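Carboxypeptidase A (Helicoverpa armigera, PDB 1JQG) is a midgut procarboxypeptidase, a zinc-dependent digestive enzyme precursor that, freed of its activation peptide, probably removes C-terminal residues from peptide chains. Local coordinates at residues Thr240-Gly245 / Phe280-Ser285; Val144-Lys149 / Gly153-Tyr158; His41-Asp46 / Glu74-Gln79; Lys92-Leu97 / Gly394-Pro399. All blocks are in the same frame, centred on the assembly; numbering follows the deposited sequence.

Interaction 1: Thr240-Gly245 / Phe280-Ser285; sequences TGYMAG and FSEPES
Tyr242 reaches across to Glu282 with its phenol, and OH donates a hydrogen bond of 2.6 Å to OE2. The hydroxyl meets that oxygen nearly head-on, close to the line of its C-O bond, while OE2 in turn lies at the edge of the ring, near its plane. Ring and carboxylate are nonetheless twisted, their planes 48° apart. Ser281 OG also bonds to Glu282 OE2, at 2.8 Å, coming from the anti side and 29° out of the carboxylate plane; the same hydroxyl bonds Asn256 OD1 and so probably divides its proton. To get its end there, the Glu282 chain folds at chi2 (-44°), turning the carboxylate back toward Tyr242 and Ser281. The Tyr242 donor, helped by Ser281 and by Asn237 on OE1, would be consistent with an ionised acid. Glu282 is also the N-cap residue of helix 283-294, which packs against the mixed sheet of the M14 peptidase domain, so the tyrosine ties a long irregular loop to the start of that helix. Within the helix's first turn, Ser285 OG bonds back to Glu282 O at 3.0 Å from above the carbonyl plane. Further out, Asn237 ND2 also bonds to Glu284 OE2; with bonds on both oxygens the Glu282 carboxylate's rotation is restrained. The Tyr242 ring is positioned by an edge-to-face contact with Phe274 and a cation-pi contact with Arg277.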
loop_
_atom_site.group_PDB
_atom_site.type_symbol
_atom_site.label_atom_id
_atom_site.label_comp_id
_atom_site.label_asym_id
_atom_site.label_seq_id
_atom_site.Cartn_x
_atom_site.Cartn_y
_atom_site.Cartn_z
ATOM N N THR A 240 19.862 5.514 5.897
ATOM C CA THR A 240 21.094 4.999 6.547
ATOM C C THR A 240 21.322 5.754 7.843
ATOM O O THR A 240 20.485 6.541 8.301
ATOM C CB THR A 240 22.308 5.152 5.644
ATOM O OG1 THR A 240 22.388 6.491 5.151
ATOM C CG2 THR A 240 22.243 4.271 4.409
ATOM N N GLY A 241 22.467 5.504 8.505
ATOM C CA GLY A 241 22.796 6.219 9.737
ATOM C C GLY A 241 22.024 5.693 10.922
ATOM O O GLY A 241 21.908 6.381 11.945
ATOM N N TYR A 242 21.477 4.477 10.848
ATOM C CA TYR A 242 20.722 3.901 11.948
ATOM C C TYR A 242 21.448 2.706 12.572
ATOM O O TYR A 242 21.047 2.337 13.666
ATOM C CB TYR A 242 19.368 3.364 11.506
ATOM C CG TYR A 242 18.274 4.389 11.410
ATOM C CD1 TYR A 242 17.848 4.947 10.212
ATOM C CD2 TYR A 242 17.662 4.806 12.596
ATOM C CE1 TYR A 242 16.827 5.892 10.228
ATOM C CE2 TYR A 242 16.636 5.727 12.599
ATOM C CZ TYR A 242 16.220 6.280 11.405
ATOM O OH TYR A 242 15.207 7.234 11.348
ATOM N N MET A 243 22.621 2.343 12.063
ATOM C CA MET A 243 23.419 1.255 12.607
ATOM C C MET A 243 24.842 1.360 12.094
ATOM O O MET A 243 25.144 1.775 10.967
ATOM C CB MET A 243 22.800 -0.088 12.245
ATOM C CG MET A 243 23.562 -1.294 12.721
ATOM S SD MET A 243 22.803 -2.855 12.261
ATOM C CE MET A 243 21.729 -2.947 13.718
ATOM N N ALA A 244 25.784 0.882 12.890
ATOM C CA ALA A 244 27.206 0.863 12.565
ATOM C C ALA A 244 27.535 0.110 11.300
ATOM O O ALA A 244 27.173 -1.065 11.137
ATOM C CB ALA A 244 27.922 0.191 13.744
ATOM N N GLY A 245 28.101 0.809 10.324
ATOM C CA GLY A 245 28.423 0.182 9.039
ATOM C C GLY A 245 27.181 -0.066 8.196
ATOM O O GLY A 245 27.214 -0.663 7.129
ATOM N N PHE A 280 7.706 11.163 11.813
ATOM C CA PHE A 280 8.099 11.945 10.662
ATOM C C PHE A 280 9.597 12.238 10.636
ATOM O O PHE A 280 10.091 13.273 10.171
ATOM C CB PHE A 280 7.306 13.240 10.600
ATOM C CG PHE A 280 5.817 13.042 10.499
ATOM C CD1 PHE A 280 5.004 13.320 11.586
ATOM C CD2 PHE A 280 5.234 12.559 9.353
ATOM C CE1 PHE A 280 3.641 13.135 11.513
ATOM C CE2 PHE A 280 3.870 12.378 9.281
ATOM C CZ PHE A 280 3.056 12.656 10.358
ATOM N N SER A 281 10.417 11.253 11.002
ATOM C CA SER A 281 11.857 11.338 10.889
ATOM C C SER A 281 12.357 11.146 9.465
ATOM O O SER A 281 13.415 11.598 9.060
ATOM C CB SER A 281 12.488 10.305 11.820
ATOM O OG SER A 281 12.215 8.997 11.396
ATOM N N GLU A 282 11.546 10.459 8.648
ATOM C CA GLU A 282 11.897 10.231 7.249
ATOM C C GLU A 282 11.297 11.310 6.368
ATOM O O GLU A 282 10.204 11.796 6.684
ATOM C CB GLU A 282 11.424 8.830 6.832
ATOM C CG GLU A 282 11.915 7.724 7.715
ATOM C CD GLU A 282 13.392 7.842 8.073
ATOM O OE1 GLU A 282 14.180 7.931 7.116
ATOM O OE2 GLU A 282 13.629 7.836 9.322
ATOM N N PRO A 283 12.002 11.696 5.314
ATOM C CA PRO A 283 11.546 12.677 4.362
ATOM C C PRO A 283 10.309 12.271 3.577
ATOM O O PRO A 283 9.456 13.126 3.320
ATOM C CB PRO A 283 12.755 12.853 3.418
ATOM C CG PRO A 283 13.410 11.518 3.459
ATOM C CD PRO A 283 13.317 11.113 4.919
ATOM N N GLU A 284 10.138 10.972 3.323
ATOM C CA GLU A 284 9.003 10.465 2.579
ATOM C C GLU A 284 7.682 10.684 3.332
ATOM O O GLU A 284 6.645 11.037 2.768
ATOM C CB GLU A 284 9.173 8.986 2.254
ATOM C CG GLU A 284 10.323 8.674 1.303
ATOM C CD GLU A 284 11.669 8.544 2.002
ATOM O OE1 GLU A 284 12.710 8.526 1.309
ATOM O OE2 GLU A 284 11.747 8.497 3.227
ATOM N N SER A 285 7.687 10.420 4.625
ATOM C CA SER A 285 6.525 10.621 5.470
ATOM C C SER A 285 6.290 12.106 5.760
ATOM O O SER A 285 5.175 12.593 5.966
ATOM C CB SER A 285 6.684 9.819 6.769
ATOM O OG SER A 285 7.804 10.274 7.490
#

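Interaction 2: Val144-Lys149 / Gly153-Tyr158; sequences VVEGGK and GRSIKY
Val145 pairs with Tyr158 and Glu146 with Lys157 in an antiparallel hairpin whose short strands run at 137° to each other, and a classic beta bulge then sets Gly147 and Gly148 both opposite Ile156. Val145 N to Tyr158 O (3.0 Å) and Tyr158 N to Val145 O (2.8 Å) close the regular end; at the bulge Ile156 O takes Gly147 N and Ile156 N gives to Gly148 O (3.0 Å). On the Val145 side, CG1 sits over one face of the Tyr158 ring, 3.7 Å from its centroid in a CH-pi contact, while Gly147 CA lies at the ring's edge. The tyrosine takes chi1 63°, with CG between backbone N and carbonyl carbon, which swings the ring under the valine; Ile214 and Leu216 of strand 212-216 and Ile291 also pack against it. The other side is polar. Ser155 OG donates to Glu146 OE1 at 2.8 Å, from the anti side, and accepts from Lys157 NZ at 3.1 Å. Lys157 also has a salt bridge to Asp128, and Lys149 NZ forms one to Glu146 OE1 (3.3 Å), its hydrogen bond weak. Lys149 directly, and Lys157 through Ser155, would favour a charged Glu146.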
loop_
_atom_site.group_PDB
_atom_site.type_symbol
_atom_site.label_atom_id
_atom_site.label_comp_id
_atom_site.label_asym_id
_atom_site.label_seq_id
_atom_site.Cartn_x
_atom_site.Cartn_y
_atom_site.Cartn_z
ATOM N N VAL A 144 1.331 19.385 -12.014
ATOM C CA VAL A 144 2.335 18.512 -11.421
ATOM C C VAL A 144 3.103 19.336 -10.388
ATOM O O VAL A 144 3.441 20.501 -10.587
ATOM C CB VAL A 144 3.248 17.894 -12.474
ATOM C CG1 VAL A 144 4.113 18.934 -13.179
ATOM C CG2 VAL A 144 4.094 16.768 -11.878
ATOM N N VAL A 145 3.278 18.759 -9.192
ATOM C CA VAL A 145 4.037 19.425 -8.134
ATOM C C VAL A 145 4.974 18.461 -7.425
ATOM O O VAL A 145 4.606 17.345 -7.115
ATOM C CB VAL A 145 3.083 20.148 -7.189
ATOM C CG1 VAL A 145 1.753 19.418 -7.028
ATOM C CG2 VAL A 145 3.639 20.376 -5.782
ATOM N N GLU A 146 6.191 18.858 -7.150
ATOM C CA GLU A 146 7.148 18.181 -6.333
ATOM C C GLU A 146 6.921 18.448 -4.851
ATOM O O GLU A 146 7.189 19.544 -4.370
ATOM C CB GLU A 146 8.591 18.668 -6.642
ATOM C CG GLU A 146 9.655 17.860 -5.908
ATOM C CD GLU A 146 11.048 18.370 -6.192
ATOM O OE1 GLU A 146 11.646 17.927 -7.192
ATOM O OE2 GLU A 146 11.559 19.201 -5.413
ATOM N N GLY A 147 6.516 17.426 -4.098
ATOM C CA GLY A 147 6.269 17.597 -2.670
ATOM C C GLY A 147 7.596 17.621 -1.906
ATOM O O GLY A 147 7.601 18.006 -0.745
ATOM N N GLY A 148 8.668 17.050 -2.448
ATOM C CA GLY A 148 9.969 17.098 -1.814
ATOM C C GLY A 148 10.950 16.111 -2.427
ATOM O O GLY A 148 10.813 15.638 -3.562
ATOM N N LYS A 149 11.996 15.763 -1.681
ATOM C CA LYS A 149 13.028 14.850 -2.122
ATOM C C LYS A 149 13.100 13.667 -1.154
ATOM O O LYS A 149 12.985 13.804 0.075
ATOM C CB LYS A 149 14.385 15.547 -2.186
ATOM C CG LYS A 149 14.527 16.761 -3.076
ATOM C CD LYS A 149 14.620 16.387 -4.545
ATOM C CE LYS A 149 14.617 17.613 -5.444
ATOM N NZ LYS A 149 14.896 17.225 -6.870
ATOM N N GLY A 153 17.586 11.474 -2.367
ATOM C CA GLY A 153 17.571 12.702 -3.149
ATOM C C GLY A 153 16.609 12.674 -4.311
ATOM O O GLY A 153 16.493 13.663 -5.021
ATOM N N ARG A 154 15.903 11.579 -4.537
ATOM C CA ARG A 154 14.993 11.462 -5.659
ATOM C C ARG A 154 13.765 12.351 -5.490
ATOM O O ARG A 154 13.125 12.409 -4.467
ATOM C CB ARG A 154 14.576 9.993 -5.810
ATOM C CG ARG A 154 15.663 9.095 -6.350
ATOM C CD ARG A 154 15.106 7.669 -6.572
ATOM N NE ARG A 154 16.112 6.825 -7.241
ATOM C CZ ARG A 154 17.110 6.259 -6.558
ATOM N NH1 ARG A 154 17.138 6.489 -5.249
ATOM N NH2 ARG A 154 18.016 5.526 -7.149
ATOM N N SER A 155 13.349 13.024 -6.535
ATOM C CA SER A 155 12.227 13.893 -6.633
ATOM C C SER A 155 10.899 13.137 -6.527
ATOM O O SER A 155 10.583 12.180 -7.212
ATOM C CB SER A 155 12.195 14.590 -8.005
ATOM O OG SER A 155 11.009 15.343 -8.149
ATOM N N ILE A 156 10.073 13.564 -5.577
ATOM C CA ILE A 156 8.809 12.908 -5.337
ATOM C C ILE A 156 7.703 13.886 -5.667
ATOM O O ILE A 156 7.496 14.831 -4.921
ATOM C CB ILE A 156 8.615 12.273 -3.962
ATOM C CG1 ILE A 156 7.137 11.937 -3.737
ATOM C CG2 ILE A 156 9.110 13.135 -2.826
ATOM C CD1 ILE A 156 6.683 11.592 -2.324
ATOM N N LYS A 157 7.038 13.688 -6.805
ATOM C CA LYS A 157 6.020 14.572 -7.278
ATOM C C LYS A 157 4.665 13.897 -7.322
ATOM O O LYS A 157 4.481 12.687 -7.195
ATOM C CB LYS A 157 6.373 15.221 -8.606
ATOM C CG LYS A 157 6.926 14.326 -9.665
ATOM C CD LYS A 157 7.067 15.057 -11.005
ATOM C CE LYS A 157 8.169 16.114 -10.891
ATOM N NZ LYS A 157 9.571 15.550 -10.882
ATOM N N TYR A 158 3.612 14.731 -7.281
ATOM C CA TYR A 158 2.250 14.244 -7.199
ATOM C C TYR A 158 1.429 15.158 -8.106
ATOM O O TYR A 158 1.861 16.263 -8.445
ATOM C CB TYR A 158 1.719 14.218 -5.755
ATOM C CG TYR A 158 1.631 15.566 -5.069
ATOM C CD1 TYR A 158 0.444 16.287 -4.997
ATOM C CD2 TYR A 158 2.763 16.132 -4.510
ATOM C CE1 TYR A 158 0.385 17.522 -4.374
ATOM C CE2 TYR A 158 2.717 17.357 -3.878
ATOM C CZ TYR A 158 1.528 18.055 -3.807
ATOM O OH TYR A 158 1.545 19.270 -3.163
#

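Interaction 3: His41-Asp46 / Glu74-Gln79; sequences HDFEND and ENFLKQ
Phe43 and Phe76 lay their rings face to face, centroids 4.0 Å apart and planes only 13° from parallel. Over the centre of the Phe43 ring sits Phe76 CD2, and over the centre of the Phe76 ring sits Phe43 CD1, 3.7 Å above the plane. Each ring therefore gives one face to the other, and no edge enters the contact. The stack bridges helix 34-46 and helix 70-80, the two helices of the globular part of the activation peptide, which pair with a four-stranded antiparallel sheet of order 2-3-1-4 in a ferredoxin-like, open-sandwich topology. The CA atoms of Phe43 and Phe76 are 8.6 Å apart, the nearest across the two segments, and the rings overlap between them. Both use the same first torsion, CG opposite the backbone N (chi1 177° in Phe43, 173° in Phe76), and this sends each ring straight out from its helix to meet the other from the opposite side. No polar bond crosses here; dispersion between ring faces does the work, in a place that is partly open to solvent. Beside it, Leu77 and Glu74 rest on Tyr84 of strand 83-88, and on the neighbouring helix His41 stacks on Tyr360. With this overlap each ring also reaches the other's stem: Phe76 CB comes to 3.5 Å from Phe43 CZ, and Phe43 CB to 3.7 Å from Phe76 CE2.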
loop_
_atom_site.group_PDB
_atom_site.type_symbol
_atom_site.label_atom_id
_atom_site.label_comp_id
_atom_site.label_asym_id
_atom_site.label_seq_id
_atom_site.Cartn_x
_atom_site.Cartn_y
_atom_site.Cartn_z
ATOM N N HIS A 41 3.348 -14.183 17.015
ATOM C CA HIS A 41 3.641 -12.803 16.666
ATOM C C HIS A 41 4.959 -12.329 17.247
ATOM O O HIS A 41 5.790 -11.845 16.487
ATOM C CB HIS A 41 2.525 -11.859 17.120
ATOM C CG HIS A 41 2.748 -10.440 16.696
ATOM N ND1 HIS A 41 2.561 -10.010 15.404
ATOM C CD2 HIS A 41 3.147 -9.351 17.409
ATOM C CE1 HIS A 41 2.840 -8.725 15.336
ATOM N NE2 HIS A 41 3.197 -8.295 16.540
ATOM N N ASP A 42 5.178 -12.512 18.532
ATOM C CA ASP A 42 6.397 -12.130 19.223
ATOM C C ASP A 42 7.591 -12.922 18.690
ATOM O O ASP A 42 8.683 -12.380 18.516
ATOM C CB ASP A 42 6.246 -12.365 20.731
ATOM C CG ASP A 42 5.186 -11.498 21.373
ATOM O OD1 ASP A 42 4.868 -10.431 20.802
ATOM O OD2 ASP A 42 4.678 -11.865 22.445
ATOM N N PHE A 43 7.373 -14.216 18.422
ATOM C CA PHE A 43 8.447 -15.078 17.943
ATOM C C PHE A 43 8.976 -14.596 16.587
ATOM O O PHE A 43 10.165 -14.434 16.378
ATOM C CB PHE A 43 7.968 -16.513 17.809
ATOM C CG PHE A 43 8.997 -17.460 17.249
ATOM C CD1 PHE A 43 10.151 -17.747 17.951
ATOM C CD2 PHE A 43 8.789 -18.087 16.037
ATOM C CE1 PHE A 43 11.112 -18.615 17.459
ATOM C CE2 PHE A 43 9.732 -18.970 15.530
ATOM C CZ PHE A 43 10.890 -19.227 16.240
ATOM N N GLU A 44 8.059 -14.309 15.678
ATOM C CA GLU A 44 8.379 -13.783 14.366
ATOM C C GLU A 44 9.190 -12.493 14.497
ATOM O O GLU A 44 10.085 -12.263 13.685
ATOM C CB GLU A 44 7.067 -13.571 13.554
ATOM C CG GLU A 44 6.354 -14.882 13.213
ATOM C CD GLU A 44 4.968 -14.658 12.637
ATOM O OE1 GLU A 44 4.233 -13.749 13.069
ATOM O OE2 GLU A 44 4.556 -15.392 11.708
ATOM N N ASN A 45 8.843 -11.659 15.481
ATOM C CA ASN A 45 9.490 -10.381 15.683
ATOM C C ASN A 45 10.910 -10.497 16.212
ATOM O O ASN A 45 11.833 -9.886 15.660
ATOM C CB ASN A 45 8.655 -9.498 16.611
ATOM C CG ASN A 45 7.488 -8.850 15.901
ATOM O OD1 ASN A 45 6.598 -9.502 15.344
ATOM N ND2 ASN A 45 7.429 -7.523 15.870
ATOM N N ASP A 46 11.108 -11.368 17.188
ATOM C CA ASP A 46 12.424 -11.580 17.795
ATOM C C ASP A 46 13.371 -12.283 16.830
ATOM O O ASP A 46 14.597 -12.175 16.882
ATOM C CB ASP A 46 12.309 -12.432 19.065
ATOM C CG ASP A 46 11.424 -11.789 20.117
ATOM O OD1 ASP A 46 10.636 -12.531 20.730
ATOM O OD2 ASP A 46 11.516 -10.558 20.324
ATOM N N GLU A 74 10.470 -23.841 12.630
ATOM C CA GLU A 74 9.482 -24.893 12.688
ATOM C C GLU A 74 9.670 -25.754 13.932
ATOM O O GLU A 74 8.754 -26.486 14.317
ATOM C CB GLU A 74 9.507 -25.782 11.454
ATOM C CG GLU A 74 10.811 -26.404 11.114
ATOM C CD GLU A 74 10.765 -27.258 9.860
ATOM O OE1 GLU A 74 11.143 -28.448 10.078
ATOM O OE2 GLU A 74 10.393 -26.784 8.746
ATOM N N ASN A 75 10.813 -25.613 14.575
ATOM C CA ASN A 75 11.111 -26.263 15.827
ATOM C C ASN A 75 10.243 -25.692 16.935
ATOM O O ASN A 75 9.727 -26.476 17.715
ATOM C CB ASN A 75 12.581 -26.058 16.214
ATOM C CG ASN A 75 13.072 -27.062 17.237
ATOM O OD1 ASN A 75 13.563 -28.123 16.849
ATOM N ND2 ASN A 75 12.922 -26.714 18.512
ATOM N N PHE A 76 10.150 -24.367 16.968
ATOM C CA PHE A 76 9.354 -23.639 17.942
ATOM C C PHE A 76 7.863 -23.886 17.771
ATOM O O PHE A 76 7.157 -24.112 18.746
ATOM C CB PHE A 76 9.639 -22.138 17.823
ATOM C CG PHE A 76 8.761 -21.260 18.675
ATOM C CD1 PHE A 76 9.096 -21.047 19.999
ATOM C CD2 PHE A 76 7.615 -20.644 18.182
ATOM C CE1 PHE A 76 8.316 -20.243 20.807
ATOM C CE2 PHE A 76 6.841 -19.844 18.988
ATOM C CZ PHE A 76 7.186 -19.636 20.300
ATOM N N LEU A 77 7.402 -23.913 16.518
ATOM C CA LEU A 77 5.988 -24.138 16.227
ATOM C C LEU A 77 5.592 -25.541 16.676
ATOM O O LEU A 77 4.465 -25.720 17.145
ATOM C CB LEU A 77 5.650 -23.916 14.750
ATOM C CG LEU A 77 5.911 -22.533 14.145
ATOM C CD1 LEU A 77 5.801 -22.516 12.624
ATOM C CD2 LEU A 77 4.951 -21.500 14.686
ATOM N N LYS A 78 6.457 -26.504 16.435
ATOM C CA LYS A 78 6.241 -27.893 16.841
ATOM C C LYS A 78 6.093 -28.084 18.351
ATOM O O LYS A 78 5.118 -28.675 18.815
ATOM C CB LYS A 78 7.338 -28.801 16.276
ATOM C CG LYS A 78 7.243 -30.257 16.706
ATOM C CD LYS A 78 8.140 -30.630 17.876
ATOM C CE LYS A 78 7.903 -31.970 18.523
ATOM N NZ LYS A 78 6.640 -32.016 19.327
ATOM N N GLN A 79 6.953 -27.450 19.142
ATOM C CA GLN A 79 6.892 -27.542 20.582
ATOM C C GLN A 79 5.822 -26.645 21.180
ATOM O O GLN A 79 5.470 -26.769 22.357
ATOM C CB GLN A 79 8.244 -27.230 21.211
ATOM C CG GLN A 79 8.692 -25.793 21.068
ATOM C CD GLN A 79 10.028 -25.531 21.746
ATOM O OE1 GLN A 79 11.091 -25.866 21.209
ATOM N NE2 GLN A 79 10.012 -24.936 22.935
#

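Interaction 4: Lys92-Leu97 / Gly394-Pro399; sequences KEQLEL and GFLVDP
Leu396 pushes both of its methyls against helix 92-108, one on Gln94 and the other on Leu95. CD1 makes the closer approach: it rests 3.4 Å from the carbonyl oxygen Gln94 O and 3.6 Å from Gln94 CB, wedged between the helix backbone and the root of the glutamine side chain. CD2 meets Leu95 CD2 at 3.7 Å, branch against branch, with the two leucines crossing at about a right angle. Leu95 sets out from its CA away from the loop, and it is the CD2 methyl at the end of the chain that comes back into contact. In Leu396 the extended chi2 of -176° places CD1 opposite CA, at full reach toward the helix. Trp391 completes this tight part, touching both Gln94 and Leu396. Here the helix that follows the globular part of the activation peptide lies on the peptidase domain, in the manner of the connecting segment of M14 procarboxypeptidases; the loop it meets runs from strand 377-383 to helix 402-421. Outside this tight part the two segments separate: the Leu97 side chain comes no nearer than 6.5 Å to the 394-399 segment, and Glu93 and Glu96 are exposed and take no part in the contact. No hydrogen bond joins the two short segments. Just beyond them, though, Glu98 OE2 takes the backbone N of Val397, and Pro399 lies on Leu101, Leu102 and Ala105 of the same helix. Phe395, next to Leu396 in the loop, meets Phe308 and Trp52 edge-to-face.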
loop_
_atom_site.group_PDB
_atom_site.type_symbol
_atom_site.label_atom_id
_atom_site.label_comp_id
_atom_site.label_asym_id
_atom_site.label_seq_id
_atom_site.Cartn_x
_atom_site.Cartn_y
_atom_site.Cartn_z
ATOM N N LYS A 92 12.897 -18.118 -4.829
ATOM C CA LYS A 92 13.716 -17.636 -5.919
ATOM C C LYS A 92 13.084 -17.966 -7.261
ATOM O O LYS A 92 13.003 -17.097 -8.132
ATOM C CB LYS A 92 15.122 -18.214 -5.875
ATOM C CG LYS A 92 16.077 -17.619 -6.889
ATOM C CD LYS A 92 17.478 -18.147 -6.692
ATOM C CE LYS A 92 18.471 -17.500 -7.629
ATOM N NZ LYS A 92 19.829 -17.791 -7.069
ATOM N N GLU A 93 12.536 -19.171 -7.373
ATOM C CA GLU A 93 11.870 -19.625 -8.578
ATOM C C GLU A 93 10.650 -18.798 -8.928
ATOM O O GLU A 93 10.364 -18.550 -10.097
ATOM C CB GLU A 93 11.452 -21.086 -8.417
ATOM C CG GLU A 93 12.610 -22.056 -8.246
ATOM C CD GLU A 93 12.129 -23.486 -8.131
ATOM O OE1 GLU A 93 12.461 -24.188 -7.151
ATOM O OE2 GLU A 93 11.393 -23.903 -9.063
ATOM N N GLN A 94 9.937 -18.314 -7.929
ATOM C CA GLN A 94 8.765 -17.483 -8.127
ATOM C C GLN A 94 9.173 -16.081 -8.568
ATOM O O GLN A 94 8.513 -15.447 -9.388
ATOM C CB GLN A 94 7.919 -17.410 -6.857
ATOM C CG GLN A 94 7.269 -18.710 -6.456
ATOM C CD GLN A 94 6.235 -18.577 -5.369
ATOM O OE1 GLN A 94 6.256 -17.692 -4.506
ATOM N NE2 GLN A 94 5.290 -19.533 -5.433
ATOM N N LEU A 95 10.311 -15.618 -8.068
ATOM C CA LEU A 95 10.803 -14.294 -8.407
ATOM C C LEU A 95 11.262 -14.265 -9.860
ATOM O O LEU A 95 11.021 -13.318 -10.617
ATOM C CB LEU A 95 11.943 -13.910 -7.470
ATOM C CG LEU A 95 11.570 -13.728 -6.000
ATOM C CD1 LEU A 95 12.798 -13.556 -5.097
ATOM C CD2 LEU A 95 10.577 -12.589 -5.839
ATOM N N GLU A 96 11.950 -15.302 -10.274
ATOM C CA GLU A 96 12.487 -15.461 -11.606
ATOM C C GLU A 96 11.387 -15.580 -12.656
ATOM O O GLU A 96 11.464 -14.985 -13.733
ATOM C CB GLU A 96 13.358 -16.711 -11.629
ATOM C CG GLU A 96 14.692 -16.503 -10.915
ATOM C CD GLU A 96 15.564 -17.750 -10.979
ATOM O OE1 GLU A 96 14.968 -18.816 -11.261
ATOM O OE2 GLU A 96 16.776 -17.584 -10.730
ATOM N N LEU A 97 10.269 -16.189 -12.273
ATOM C CA LEU A 97 9.112 -16.278 -13.163
ATOM C C LEU A 97 8.462 -14.910 -13.363
ATOM O O LEU A 97 8.032 -14.595 -14.483
ATOM C CB LEU A 97 8.098 -17.290 -12.597
ATOM C CG LEU A 97 6.797 -17.381 -13.404
ATOM C CD1 LEU A 97 7.123 -18.002 -14.739
ATOM C CD2 LEU A 97 5.702 -18.105 -12.635
ATOM N N GLY A 394 0.600 -13.344 -2.584
ATOM C CA GLY A 394 1.872 -12.706 -2.343
ATOM C C GLY A 394 1.924 -11.301 -2.946
ATOM O O GLY A 394 0.950 -10.577 -2.974
ATOM N N PHE A 395 3.133 -10.864 -3.294
ATOM C CA PHE A 395 3.327 -9.534 -3.816
ATOM C C PHE A 395 3.648 -9.531 -5.305
ATOM O O PHE A 395 3.648 -8.496 -5.921
ATOM C CB PHE A 395 4.448 -8.867 -3.008
ATOM C CG PHE A 395 4.082 -8.662 -1.567
ATOM C CD1 PHE A 395 3.227 -7.642 -1.163
ATOM C CD2 PHE A 395 4.654 -9.509 -0.612
ATOM C CE1 PHE A 395 2.925 -7.502 0.167
ATOM C CE2 PHE A 395 4.327 -9.368 0.738
ATOM C CZ PHE A 395 3.452 -8.366 1.123
ATOM N N LEU A 396 3.939 -10.709 -5.860
ATOM C CA LEU A 396 4.271 -10.863 -7.280
ATOM C C LEU A 396 3.075 -10.571 -8.178
ATOM O O LEU A 396 1.951 -10.900 -7.864
ATOM C CB LEU A 396 4.772 -12.275 -7.550
ATOM C CG LEU A 396 5.926 -12.758 -6.662
ATOM C CD1 LEU A 396 6.342 -14.157 -7.157
ATOM C CD2 LEU A 396 7.083 -11.784 -6.632
ATOM N N VAL A 397 3.310 -9.870 -9.260
ATOM C CA VAL A 397 2.296 -9.401 -10.173
ATOM C C VAL A 397 2.275 -10.208 -11.478
ATOM O O VAL A 397 3.263 -10.438 -12.139
ATOM C CB VAL A 397 2.503 -7.913 -10.559
ATOM C CG1 VAL A 397 1.352 -7.506 -11.501
ATOM C CG2 VAL A 397 2.666 -7.048 -9.321
ATOM N N ASP A 398 1.108 -10.685 -11.869
ATOM C CA ASP A 398 0.824 -11.309 -13.137
ATOM C C ASP A 398 0.263 -10.222 -14.053
ATOM O O ASP A 398 -0.787 -9.620 -13.740
ATOM C CB ASP A 398 -0.210 -12.413 -12.940
ATOM C CG ASP A 398 -0.358 -13.311 -14.153
ATOM O OD1 ASP A 398 -0.316 -12.819 -15.309
ATOM O OD2 ASP A 398 -0.535 -14.532 -13.976
ATOM N N PRO A 399 0.915 -9.955 -15.184
ATOM C CA PRO A 399 0.526 -8.928 -16.144
ATOM C C PRO A 399 -0.896 -8.999 -16.650
ATOM O O PRO A 399 -1.387 -8.014 -17.157
ATOM C CB PRO A 399 1.585 -9.095 -17.250
ATOM C CG PRO A 399 2.028 -10.507 -17.166
ATOM C CD PRO A 399 2.095 -10.720 -15.660
#

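Only interactions 1 and 2 touch: their centres are 18 Å apart, and Pro283 CB packs 3.5 Å from Lys149 O, where the first turn of helix 283-294 passes the hairpin. Both are nested inside the long chain loop closed by interaction 4, which joins activation peptide and peptidase domain. Interaction 3 belongs to the activation peptide alone, about 27 Å from interaction 4 and 29 Å from interaction 1, centre to centre; its centre is about 41 Å from that of interaction 2, the two lying on opposite sides of the chain's centre. All four stand away from the zinc site of His181, Glu184 and His306 and from Glu382, the predicted proton donor/acceptor.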